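Local coordinates for acyl-homoserine-lactone synthase (Mesorhizobium sp. ORS 3359, PDB 6WNS), which catalyses the synthesis of acyl-homoserine lactones, probably from S-adenosylmethionine and, as a CoA-dependent enzyme, an acyl-coenzyme A donor, at residues L56-L61 / G69-V74; F101-F106 / F124-L129. One frame throughout, in Å; residues are numbered along the deposited sequence.

Contact 1 (L56-L61 / G69-V74); sequences LYVLAL and GGSRLV
G69 pairs with A60 near the turn end of an antiparallel beta hairpin, strands 56-60 and 69-75, inside the central sheet of an acetyltransferase-like fold. A60 N donates to G69 O at 2.9 Å, coming from above the carbonyl plane and not on a lone pair. G70 sits opposite L59 in a non-hydrogen-bonded pair. Their CA atoms are 4.4 Å apart. G70 has no side chain, and L59 CD2 comes within 4.3 Å of G70 CA. S71 and V58 form a hydrogen-bonded pair. The bond from S71 N to V58 O is 2.9 Å long but bent, with 136° at the hydrogen. S71 OG packs 4.0 Å from V58 CB, is buried and has no hydrogen-bond partner in the model. R72 crosses to the face of Y57 and L59. A chi1 of -178° stretches its chain away from its own backbone N, and the side chain runs alongside Y57, with R72 CD 3.8 Å from Y57 CE1. The two polar ends converge on acids: D51 takes Y57 OH and also pairs with R72 NH1, as does D48. R72 NE has T104 as its partner. L73 returns to the face of L56 and V58. L73 O receives L56 N at 2.8 Å, almost straight in line with the carbonyl bond, and beside this bond L73 CB rests 4.0 Å from L56 CB.

Contact 2 (F101-F106 / F124-L129); sequences FEWTRF and FVLCGL
W103 and L129 make the tight part of this contact, where helix 121-135 packs over strand 100-108 on one face of the central sheet. The two short segments run nearly antiparallel, at 161°, with axes 11.4 Å apart, and side chains alone fill the space between them. L129 CD2 sits over a face of the indole. It is 3.6 Å from the centroid of the five-membered ring of W103 and 16° off the ring normal, a clear CH-pi contact. Its closest ring atom is W103 CE2, at 3.5 Å. The CA-CB bond of W103 already points toward the helix, and CG anti to the backbone N (chi1 -176°) carries the indole out to meet L129. At the far end of the indole, L126 CD2 meets W103 CH2 obliquely at 3.6 Å. I141 and V143 of strand 140-146 also touch the indole. An alanine in place of W103 has no indole for L129 CD2 to rest on, and a gap is likely to open between helix and strand, with L126 CD2 left with one ring partner instead of two.

The F106 side is looser. F106 is partly exposed, and a corner of its ring does the touching. F106 CE1 lies 3.7 Å from V125 CG1 and 3.8 Å from L126 CD2, both in oblique approach. L126 CD2 thus bridges the two aromatic rings. R105, just before F106, takes a left-handed backbone. This break in the strand's alternation probably lets W103 and F106, three residues apart, both reach the helix. No hydrogen bond crosses the interface, which implies that helix and strand are held here by shape, dispersion and exclusion of water.

In the fold
Both contacts reach the same sheet, where strand 69-75 of contact 1 borders strand 100-108 of contact 2. Their centres are about 6 Å apart. E102 N lies 2.7 Å from V74 O in the backbone ladder, and R72 NE is 2.8 Å from T104 OG1. On the helix side, S71 CB packs 3.2 Å from W103 NE1, and V125 and L129 reach S71 too, so helix 121-135 covers both contacts. Strand 100-108 runs parallel to strand 140-146 on its other side. In acetyltransferase-like folds this parallel pair splays apart and acyl-CoA typically enters the gap. Strands 100-108 and 140-146 therefore probably border that site, but no ligand is modelled to fix a distance.

Contact 1 (L56-L61 / G69-V74)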
ATOM      1  N   LEU A  56      -4.688   7.112   4.645  1.00 45.25           N
ATOM      2  CA  LEU A  56      -3.275   7.472   4.766  1.00 45.46           C
ATOM      3  C   LEU A  56      -2.543   7.169   3.468  1.00 45.04           C
ATOM      4  O   LEU A  56      -2.679   6.081   2.966  1.00 46.18           O
ATOM      5  CB  LEU A  56      -2.653   6.663   5.908  1.00 48.23           C
ATOM      6  CG  LEU A  56      -3.482   6.576   7.190  1.00 49.43           C
ATOM      7  CD1 LEU A  56      -2.706   5.702   8.173  1.00 52.01           C
ATOM      8  CD2 LEU A  56      -3.724   7.935   7.789  1.00 49.72           C
ATOM      9  N   TYR A  57      -1.741   8.117   3.002  1.00 46.88           N
ATOM     10  CA  TYR A  57      -0.917   7.993   1.775  1.00 45.97           C
ATOM     11  C   TYR A  57       0.548   7.963   2.200  1.00 51.24           C
ATOM     12  O   TYR A  57       1.104   8.891   2.817  1.00 51.79           O
ATOM     13  CB  TYR A  57      -1.260   9.105   0.793  1.00 45.73           C
ATOM     14  CG  TYR A  57      -2.724   9.117   0.465  1.00 44.05           C
ATOM     15  CD1 TYR A  57      -3.238   8.220  -0.456  1.00 40.44           C
ATOM     16  CD2 TYR A  57      -3.599   9.954   1.133  1.00 46.69           C
ATOM     17  CE1 TYR A  57      -4.603   8.189  -0.750  1.00 38.68           C
ATOM     18  CE2 TYR A  57      -4.964   9.893   0.907  1.00 41.33           C
ATOM     19  CZ  TYR A  57      -5.469   9.012  -0.047  1.00 39.64           C
ATOM     20  OH  TYR A  57      -6.785   8.975  -0.361  1.00 38.20           O
ATOM     21  N   VAL A  58       1.171   6.852   1.877  1.00 49.88           N
ATOM     22  CA  VAL A  58       2.616   6.642   2.098  1.00 53.35           C
ATOM     23  C   VAL A  58       3.356   6.794   0.782  1.00 52.88           C
ATOM     24  O   VAL A  58       3.355   5.846  -0.026  1.00 56.97           O
ATOM     25  CB  VAL A  58       2.881   5.266   2.685  1.00 57.16           C
ATOM     26  CG1 VAL A  58       4.338   5.199   3.107  1.00 62.19           C
ATOM     27  CG2 VAL A  58       1.945   4.999   3.864  1.00 57.66           C
ATOM     28  N   LEU A  59       3.926   7.970   0.568  1.00 53.97           N
ATOM     29  CA  LEU A  59       4.462   8.363  -0.745  1.00 54.24           C
ATOM     30  C   LEU A  59       5.984   8.475  -0.694  1.00 60.76           C
ATOM     31  O   LEU A  59       6.530   9.202   0.181  1.00 61.94           O
ATOM     32  CB  LEU A  59       3.798   9.664  -1.131  1.00 55.01           C
ATOM     33  CG  LEU A  59       2.257   9.556  -1.206  1.00 49.83           C
ATOM     34  CD1 LEU A  59       1.732  10.850  -1.701  1.00 50.60           C
ATOM     35  CD2 LEU A  59       1.843   8.375  -2.108  1.00 49.73           C
ATOM     36  N   ALA A  60       6.617   7.834  -1.672  1.00 61.44           N
ATOM     37  CA  ALA A  60       8.070   7.948  -1.921  1.00 63.98           C
ATOM     38  C   ALA A  60       8.325   9.122  -2.883  1.00 66.49           C
ATOM     39  O   ALA A  60       7.819   9.059  -4.048  1.00 62.98           O
ATOM     40  CB  ALA A  60       8.559   6.634  -2.439  1.00 67.36           C
ATOM     41  N   LEU A  61       9.067  10.162  -2.421  1.00 68.36           N
ATOM     42  CA  LEU A  61       9.343  11.434  -3.159  1.00 70.99           C
ATOM     43  C   LEU A  61      10.837  11.573  -3.392  1.00 74.26           C
ATOM     44  O   LEU A  61      11.460  10.720  -2.864  1.00 74.30           O
ATOM     45  CB  LEU A  61       8.909  12.615  -2.296  1.00 70.38           C
ATOM     46  CG  LEU A  61       7.439  12.566  -1.901  1.00 64.79           C
ATOM     47  CD1 LEU A  61       6.973  13.913  -1.426  1.00 63.45           C
ATOM     48  CD2 LEU A  61       6.577  12.060  -3.074  1.00 63.49           C
ATOM     49  N   GLY A  69       7.024   6.244  -6.014  1.00 58.48           N
ATOM     50  CA  GLY A  69       6.234   5.055  -5.652  1.00 56.30           C
ATOM     51  C   GLY A  69       5.361   5.312  -4.455  1.00 58.81           C
ATOM     52  O   GLY A  69       5.410   6.437  -3.892  1.00 58.21           O
ATOM     53  N   GLY A  70       4.564   4.332  -4.049  1.00 59.92           N
ATOM     54  CA  GLY A  70       3.766   4.593  -2.844  1.00 58.38           C
ATOM     55  C   GLY A  70       2.811   3.507  -2.489  1.00 54.33           C
ATOM     56  O   GLY A  70       2.941   2.399  -3.021  1.00 51.37           O
ATOM     57  N   SER A  71       1.928   3.834  -1.534  1.00 50.54           N
ATOM     58  CA  SER A  71       0.895   2.911  -1.034  1.00 51.01           C
ATOM     59  C   SER A  71      -0.127   3.696  -0.242  1.00 46.00           C
ATOM     60  O   SER A  71       0.121   4.867   0.045  1.00 45.27           O
ATOM     61  CB  SER A  71       1.534   1.765  -0.269  1.00 61.51           C
ATOM     62  OG  SER A  71       2.789   2.147   0.188  1.00 82.15           O
ATOM     63  N   ARG A  72      -1.216   3.038   0.081  1.00 44.49           N
ATOM     64  CA  ARG A  72      -2.352   3.616   0.815  1.00 42.25           C
ATOM     65  C   ARG A  72      -2.720   2.658   1.932  1.00 43.74           C
ATOM     66  O   ARG A  72      -2.567   1.437   1.763  1.00 46.03           O
ATOM     67  CB  ARG A  72      -3.560   3.812  -0.078  1.00 40.38           C
ATOM     68  CG  ARG A  72      -4.767   4.435   0.579  1.00 38.32           C
ATOM     69  CD  ARG A  72      -5.853   4.614  -0.477  1.00 37.79           C
ATOM     70  NE  ARG A  72      -6.389   3.389  -1.089  1.00 37.90           N
ATOM     71  CZ  ARG A  72      -7.477   3.372  -1.816  1.00 36.48           C
ATOM     72  NH1 ARG A  72      -8.093   4.531  -2.056  1.00 37.88           N
ATOM     73  NH2 ARG A  72      -7.976   2.228  -2.298  1.00 38.03           N
ATOM     74  N   LEU A  73      -2.999   3.245   3.071  1.00 47.09           N
ATOM     75  CA  LEU A  73      -3.517   2.508   4.245  1.00 48.28           C
ATOM     76  C   LEU A  73      -4.870   3.099   4.606  1.00 47.11           C
ATOM     77  O   LEU A  73      -4.998   4.380   4.748  1.00 46.84           O
ATOM     78  CB  LEU A  73      -2.533   2.673   5.389  1.00 52.69           C
ATOM     79  CG  LEU A  73      -1.252   1.865   5.284  1.00 54.83           C
ATOM     80  CD1 LEU A  73      -0.284   2.266   6.379  1.00 57.96           C
ATOM     81  CD2 LEU A  73      -1.530   0.371   5.326  1.00 56.69           C
ATOM     82  N   VAL A  74      -5.787   2.198   4.930  1.00 46.74           N
ATOM     83  CA  VAL A  74      -7.141   2.525   5.436  1.00 45.15           C
ATOM     84  C   VAL A  74      -7.420   1.772   6.735  1.00 50.41           C
ATOM     85  O   VAL A  74      -7.172   0.571   6.812  1.00 50.50           O
ATOM     86  CB  VAL A  74      -8.129   2.150   4.330  1.00 46.15           C
ATOM     87  CG1 VAL A  74      -9.567   2.377   4.731  1.00 43.49           C
ATOM     88  CG2 VAL A  74      -7.829   2.936   3.066  1.00 46.12           C
TER

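Contact 2 (F101-F106 / F124-L129)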
ATOM      1  N   PHE A 101      -4.599  -2.015   9.701  1.00 59.67           N
ATOM      2  CA  PHE A 101      -4.947  -1.125   8.559  1.00 55.34           C
ATOM      3  C   PHE A 101      -4.841  -1.955   7.297  1.00 57.96           C
ATOM      4  O   PHE A 101      -4.097  -2.949   7.278  1.00 60.75           O
ATOM      5  CB  PHE A 101      -4.057   0.119   8.483  1.00 56.65           C
ATOM      6  CG  PHE A 101      -4.493   1.267   9.375  1.00 59.51           C
ATOM      7  CD1 PHE A 101      -4.709   2.544   8.857  1.00 61.60           C
ATOM      8  CD2 PHE A 101      -4.775   1.050  10.715  1.00 61.35           C
ATOM      9  CE1 PHE A 101      -5.085   3.587   9.691  1.00 57.29           C
ATOM     10  CE2 PHE A 101      -5.132   2.095  11.556  1.00 61.31           C
ATOM     11  CZ  PHE A 101      -5.282   3.357  11.037  1.00 61.37           C
ATOM     12  N   GLU A 102      -5.628  -1.608   6.298  1.00 54.52           N
ATOM     13  CA  GLU A 102      -5.587  -2.353   5.016  1.00 52.73           C
ATOM     14  C   GLU A 102      -4.655  -1.581   4.093  1.00 50.54           C
ATOM     15  O   GLU A 102      -4.858  -0.377   3.961  1.00 48.57           O
ATOM     16  CB  GLU A 102      -6.973  -2.541   4.431  1.00 51.53           C
ATOM     17  CG  GLU A 102      -6.871  -3.192   3.073  1.00 49.96           C
ATOM     18  CD  GLU A 102      -8.090  -3.115   2.202  1.00 46.09           C
ATOM     19  OE1 GLU A 102      -8.564  -1.991   1.978  1.00 44.77           O
ATOM     20  OE2 GLU A 102      -8.572  -4.228   1.748  1.00 50.42           O
ATOM     21  N   TRP A 103      -3.733  -2.307   3.464  1.00 51.03           N
ATOM     22  CA  TRP A 103      -2.828  -1.887   2.366  1.00 51.58           C
ATOM     23  C   TRP A 103      -3.536  -2.031   1.017  1.00 49.31           C
ATOM     24  O   TRP A 103      -4.008  -3.162   0.701  1.00 50.86           O
ATOM     25  CB  TRP A 103      -1.579  -2.749   2.417  1.00 52.45           C
ATOM     26  CG  TRP A 103      -0.476  -2.435   1.463  1.00 52.89           C
ATOM     27  CD1 TRP A 103      -0.223  -1.280   0.785  1.00 51.88           C
ATOM     28  CD2 TRP A 103       0.625  -3.316   1.181  1.00 54.71           C
ATOM     29  NE1 TRP A 103       0.960  -1.400   0.088  1.00 51.43           N
ATOM     30  CE2 TRP A 103       1.510  -2.619   0.335  1.00 51.81           C
ATOM     31  CE3 TRP A 103       0.993  -4.596   1.638  1.00 57.53           C
ATOM     32  CZ2 TRP A 103       2.676  -3.195  -0.146  1.00 56.20           C
ATOM     33  CZ3 TRP A 103       2.139  -5.174   1.160  1.00 58.37           C
ATOM     34  CH2 TRP A 103       2.979  -4.478   0.284  1.00 59.61           C
ATOM     35  N   THR A 104      -3.591  -0.926   0.257  1.00 47.99           N
ATOM     36  CA  THR A 104      -4.029  -0.953  -1.151  1.00 48.47           C
ATOM     37  C   THR A 104      -3.042  -0.097  -1.960  1.00 48.23           C
ATOM     38  O   THR A 104      -2.290   0.721  -1.372  1.00 43.28           O
ATOM     39  CB  THR A 104      -5.496  -0.495  -1.246  1.00 44.71           C
ATOM     40  OG1 THR A 104      -5.663   0.729  -0.518  1.00 41.54           O
ATOM     41  CG2 THR A 104      -6.476  -1.514  -0.701  1.00 45.56           C
ATOM     42  N   ARG A 105      -3.141  -0.183  -3.278  1.00 47.19           N
ATOM     43  CA  ARG A 105      -2.507   0.794  -4.199  1.00 44.26           C
ATOM     44  C   ARG A 105      -0.994   0.849  -3.985  1.00 47.12           C
ATOM     45  O   ARG A 105      -0.460   1.924  -3.877  1.00 46.95           O
ATOM     46  CB  ARG A 105      -3.258   2.108  -4.056  1.00 39.79           C
ATOM     47  CG  ARG A 105      -4.743   1.923  -4.334  1.00 41.14           C
ATOM     48  CD  ARG A 105      -5.193   1.079  -5.532  1.00 43.14           C
ATOM     49  NE  ARG A 105      -6.621   1.314  -5.797  1.00 41.32           N
ATOM     50  CZ  ARG A 105      -7.055   2.261  -6.621  1.00 42.29           C
ATOM     51  NH1 ARG A 105      -6.220   2.789  -7.502  1.00 43.81           N
ATOM     52  NH2 ARG A 105      -8.348   2.467  -6.766  1.00 38.77           N
ATOM     53  N   PHE A 106      -0.335  -0.304  -3.935  1.00 45.09           N
ATOM     54  CA  PHE A 106       1.133  -0.351  -3.976  1.00 47.98           C
ATOM     55  C   PHE A 106       1.563  -0.091  -5.406  1.00 49.19           C
ATOM     56  O   PHE A 106       1.021  -0.750  -6.302  1.00 51.19           O
ATOM     57  CB  PHE A 106       1.667  -1.708  -3.550  1.00 51.77           C
ATOM     58  CG  PHE A 106       3.140  -1.869  -3.790  1.00 55.14           C
ATOM     59  CD1 PHE A 106       4.065  -1.323  -2.910  1.00 60.25           C
ATOM     60  CD2 PHE A 106       3.594  -2.556  -4.906  1.00 60.59           C
ATOM     61  CE1 PHE A 106       5.427  -1.536  -3.112  1.00 61.55           C
ATOM     62  CE2 PHE A 106       4.951  -2.736  -5.124  1.00 64.53           C
ATOM     63  CZ  PHE A 106       5.859  -2.239  -4.213  1.00 68.05           C
ATOM     64  N   PHE A 124      12.403   1.028  -0.716  1.00 77.09           N
ATOM     65  CA  PHE A 124      12.127   2.322  -0.009  1.00 79.44           C
ATOM     66  C   PHE A 124      10.642   2.382   0.347  1.00 76.98           C
ATOM     67  O   PHE A 124      10.308   2.797   1.475  1.00 81.26           O
ATOM     68  CB  PHE A 124      12.462   3.555  -0.856  1.00 82.26           C
ATOM     69  CG  PHE A 124      13.874   4.055  -0.715  1.00 86.69           C
ATOM     70  CD1 PHE A 124      14.157   5.125   0.123  1.00 89.08           C
ATOM     71  CD2 PHE A 124      14.900   3.492  -1.457  1.00 89.36           C
ATOM     72  CE1 PHE A 124      15.451   5.594   0.243  1.00 95.04           C
ATOM     73  CE2 PHE A 124      16.195   3.959  -1.324  1.00 94.78           C
ATOM     74  CZ  PHE A 124      16.468   5.006  -0.471  1.00 97.73           C
ATOM     75  N   VAL A 125       9.769   1.982  -0.595  1.00 68.96           N
ATOM     76  CA  VAL A 125       8.287   1.959  -0.384  1.00 64.44           C
ATOM     77  C   VAL A 125       7.902   0.851   0.603  1.00 62.19           C
ATOM     78  O   VAL A 125       7.114   1.114   1.500  1.00 60.55           O
ATOM     79  CB  VAL A 125       7.527   1.749  -1.710  1.00 60.80           C
ATOM     80  CG1 VAL A 125       6.030   1.681  -1.452  1.00 57.90           C
ATOM     81  CG2 VAL A 125       7.871   2.811  -2.741  1.00 61.77           C
ATOM     82  N   LEU A 126       8.376  -0.377   0.392  1.00 66.48           N
ATOM     83  CA  LEU A 126       7.980  -1.504   1.273  1.00 67.03           C
ATOM     84  C   LEU A 126       8.514  -1.237   2.711  1.00 71.34           C
ATOM     85  O   LEU A 126       7.742  -1.183   3.666  1.00 71.73           O
ATOM     86  CB  LEU A 126       8.546  -2.783   0.652  1.00 67.20           C
ATOM     87  CG  LEU A 126       7.847  -3.305  -0.608  1.00 67.00           C
ATOM     88  CD1 LEU A 126       8.654  -4.418  -1.239  1.00 71.36           C
ATOM     89  CD2 LEU A 126       6.463  -3.844  -0.260  1.00 66.78           C
ATOM     90  N   CYS A 127       9.803  -0.985   2.859  1.00 72.65           N
ATOM     91  CA  CYS A 127      10.377  -0.614   4.179  1.00 79.31           C
ATOM     92  C   CYS A 127       9.618   0.580   4.797  1.00 79.19           C
ATOM     93  O   CYS A 127       9.387   0.562   6.009  1.00 80.95           O
ATOM     94  CB  CYS A 127      11.849  -0.292   4.035  1.00 84.17           C
ATOM     95  SG  CYS A 127      12.650  -0.519   5.630  1.00 95.95           S
ATOM     96  N   GLY A 128       9.202   1.560   3.980  1.00 74.72           N
ATOM     97  CA  GLY A 128       8.630   2.835   4.451  1.00 73.90           C
ATOM     98  C   GLY A 128       7.232   2.607   4.976  1.00 70.24           C
ATOM     99  O   GLY A 128       6.811   3.300   5.946  1.00 69.81           O
ATOM    100  N   LEU A 129       6.551   1.646   4.344  1.00 70.00           N
ATOM    101  CA  LEU A 129       5.197   1.181   4.736  1.00 67.42           C
ATOM    102  C   LEU A 129       5.304   0.621   6.159  1.00 71.20           C
ATOM    103  O   LEU A 129       4.524   1.070   6.990  1.00 66.07           O
ATOM    104  CB  LEU A 129       4.663   0.121   3.770  1.00 64.42           C
ATOM    105  CG  LEU A 129       3.224  -0.317   4.056  1.00 65.16           C
ATOM    106  CD1 LEU A 129       2.214   0.795   3.696  1.00 63.56           C
ATOM    107  CD2 LEU A 129       2.882  -1.626   3.344  1.00 65.57           C
TER